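Side-chain contact in adhesin LabA (Helicobacter pylori, PDB 6GMM), which probably helps Helicobacter pylori attach to the gastric mucosa by acting as a lectin-like adhesin for LacdiNAc sugars: residues A[118-122]-A[123-127]. Residues are numbered along the deposited sequence; the frame is centred on the assembly and turned at random.
Sequences YEPGP and YSILS
Ile125 fills the hollow where the chain doubles back on itself. Its CG1 packs alongside Pro120, 3.7 Å from CA, while CG2 lies 3.9 Å from Tyr118 CB; CD1 reaches on to the carbonyl of Tyr118. With CG1 set between the backbone N and the carbonyl carbon (chi1 70°), the CG1-CD1 arm runs past Pro120 to the Tyr118 carbonyl while CG2 turns to Tyr118 CB, and the apolar bulk of the side chain suits this buried spot. The rigid ring of Pro120 also sets CB against the backbone of Ser127, 3.5 Å from its CA. Proline suits the place through its compact apolar surface.

Polar atoms tie the bend together. Ser124 holds OG anti to its own N (chi1 -173°) and donates to Glu119 O at 2.7 Å, approaching from above the carbonyl plane; a short hydroxyl can bridge the two limbs of the loop in this way. Gly121 N donates almost straight to Ile125 O (3.0 Å, 162°), and Gly121 O in turn accepts from Ser124 N. Gly121 adopts backbone angles that suit glycine alone. Next to it, Pro122 supplies the fixed phi of the first turn corner, and its CB meets the edge of the Tyr123 ring in plane at CD1 (4.0 Å). That ring carries its hydroxyl onward to Asp231.

Between strand 111-113 and helix 128-145, the Ser124 N to Gly121 O bond closes a type II beta turn with Pro122 and Tyr123 at its corners; the other contacts pin the limbs flanking it, the second leading to Ser127 at the helix N-cap.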
loop_
_atom_site.group_PDB
_atom_site.type_symbol
_atom_site.label_atom_id
_atom_site.label_comp_id
_atom_site.label_asym_id
_atom_site.label_seq_id
_atom_site.Cartn_x
_atom_site.Cartn_y
_atom_site.Cartn_z
ATOM N N TYR A 118 -11.334 28.810 -29.026
ATOM C CA TYR A 118 -10.469 27.639 -29.243
ATOM C C TYR A 118 -11.261 26.331 -29.132
ATOM O O TYR A 118 -12.240 26.294 -28.402
ATOM C CB TYR A 118 -9.351 27.629 -28.190
ATOM C CG TYR A 118 -8.482 28.868 -28.193
ATOM C CD1 TYR A 118 -7.473 29.032 -29.139
ATOM C CD2 TYR A 118 -8.698 29.898 -27.281
ATOM C CE1 TYR A 118 -6.663 30.169 -29.144
ATOM C CE2 TYR A 118 -7.901 31.045 -27.281
ATOM C CZ TYR A 118 -6.868 31.161 -28.197
ATOM O OH TYR A 118 -6.047 32.261 -28.176
ATOM N N GLU A 119 -10.828 25.250 -29.820
ATOM C CA GLU A 119 -11.520 23.951 -29.747
ATOM C C GLU A 119 -10.950 23.030 -28.664
ATOM O O GLU A 119 -9.746 22.744 -28.666
ATOM C CB GLU A 119 -11.585 23.259 -31.118
ATOM C CG GLU A 119 -12.467 24.004 -32.120
ATOM C CD GLU A 119 -13.825 24.434 -31.588
ATOM O OE1 GLU A 119 -14.697 23.562 -31.367
ATOM O OE2 GLU A 119 -13.995 25.648 -31.338
ATOM N N PRO A 120 -11.786 22.562 -27.699
ATOM C CA PRO A 120 -11.244 21.713 -26.618
ATOM C C PRO A 120 -10.581 20.417 -27.059
ATOM O O PRO A 120 -11.002 19.784 -28.023
ATOM C CB PRO A 120 -12.447 21.454 -25.713
ATOM C CG PRO A 120 -13.639 21.739 -26.527
ATOM C CD PRO A 120 -13.240 22.778 -27.542
ATOM N N GLY A 121 -9.522 20.055 -26.355
ATOM C CA GLY A 121 -8.773 18.834 -26.621
ATOM C C GLY A 121 -7.316 18.912 -26.206
ATOM O O GLY A 121 -6.863 19.955 -25.733
ATOM N N PRO A 122 -6.541 17.821 -26.369
ATOM C CA PRO A 122 -5.113 17.871 -25.985
ATOM C C PRO A 122 -4.341 18.995 -26.682
ATOM O O PRO A 122 -4.604 19.276 -27.847
ATOM C CB PRO A 122 -4.593 16.493 -26.372
ATOM C CG PRO A 122 -5.804 15.633 -26.420
ATOM C CD PRO A 122 -6.900 16.498 -26.918
ATOM N N TYR A 123 -3.436 19.677 -25.928
ATOM C CA TYR A 123 -2.607 20.801 -26.397
ATOM C C TYR A 123 -3.476 22.020 -26.737
ATOM O O TYR A 123 -3.009 22.999 -27.339
ATOM C CB TYR A 123 -1.640 20.380 -27.538
ATOM C CG TYR A 123 -0.593 19.377 -27.089
ATOM C CD1 TYR A 123 -0.939 18.059 -26.794
ATOM C CD2 TYR A 123 0.751 19.734 -26.994
ATOM C CE1 TYR A 123 0.017 17.134 -26.385
ATOM C CE2 TYR A 123 1.715 18.816 -26.578
ATOM C CZ TYR A 123 1.346 17.512 -26.293
ATOM O OH TYR A 123 2.293 16.599 -25.875
ATOM N N SER A 124 -4.744 21.970 -26.286
ATOM C CA SER A 124 -5.705 23.056 -26.463
ATOM C C SER A 124 -6.440 23.256 -25.130
ATOM O O SER A 124 -5.920 22.832 -24.109
ATOM C CB SER A 124 -6.666 22.732 -27.600
ATOM O OG SER A 124 -7.464 23.870 -27.832
ATOM N N ILE A 125 -7.608 23.888 -25.125
ATOM C CA ILE A 125 -8.344 24.137 -23.896
ATOM C C ILE A 125 -9.014 22.878 -23.341
ATOM O O ILE A 125 -9.247 21.895 -24.060
ATOM C CB ILE A 125 -9.353 25.307 -24.059
ATOM C CG1 ILE A 125 -10.549 24.939 -24.991
ATOM C CG2 ILE A 125 -8.640 26.602 -24.511
ATOM C CD1 ILE A 125 -11.859 25.788 -24.763
ATOM N N LEU A 126 -9.355 22.940 -22.053
ATOM C CA LEU A 126 -10.049 21.847 -21.406
ATOM C C LEU A 126 -11.536 21.990 -21.663
ATOM O O LEU A 126 -12.100 23.002 -21.345
ATOM C CB LEU A 126 -9.742 21.829 -19.891
ATOM C CG LEU A 126 -10.167 20.582 -19.128
ATOM C CD1 LEU A 126 -9.360 19.383 -19.570
ATOM C CD2 LEU A 126 -10.003 20.781 -17.620
ATOM N N SER A 127 -12.172 20.966 -22.214
ATOM C CA SER A 127 -13.618 20.877 -22.435
ATOM C C SER A 127 -14.405 21.208 -21.137
ATOM O O SER A 127 -13.917 20.941 -20.042
ATOM C CB SER A 127 -13.942 19.436 -22.812
ATOM O OG SER A 127 -15.322 19.290 -23.082
#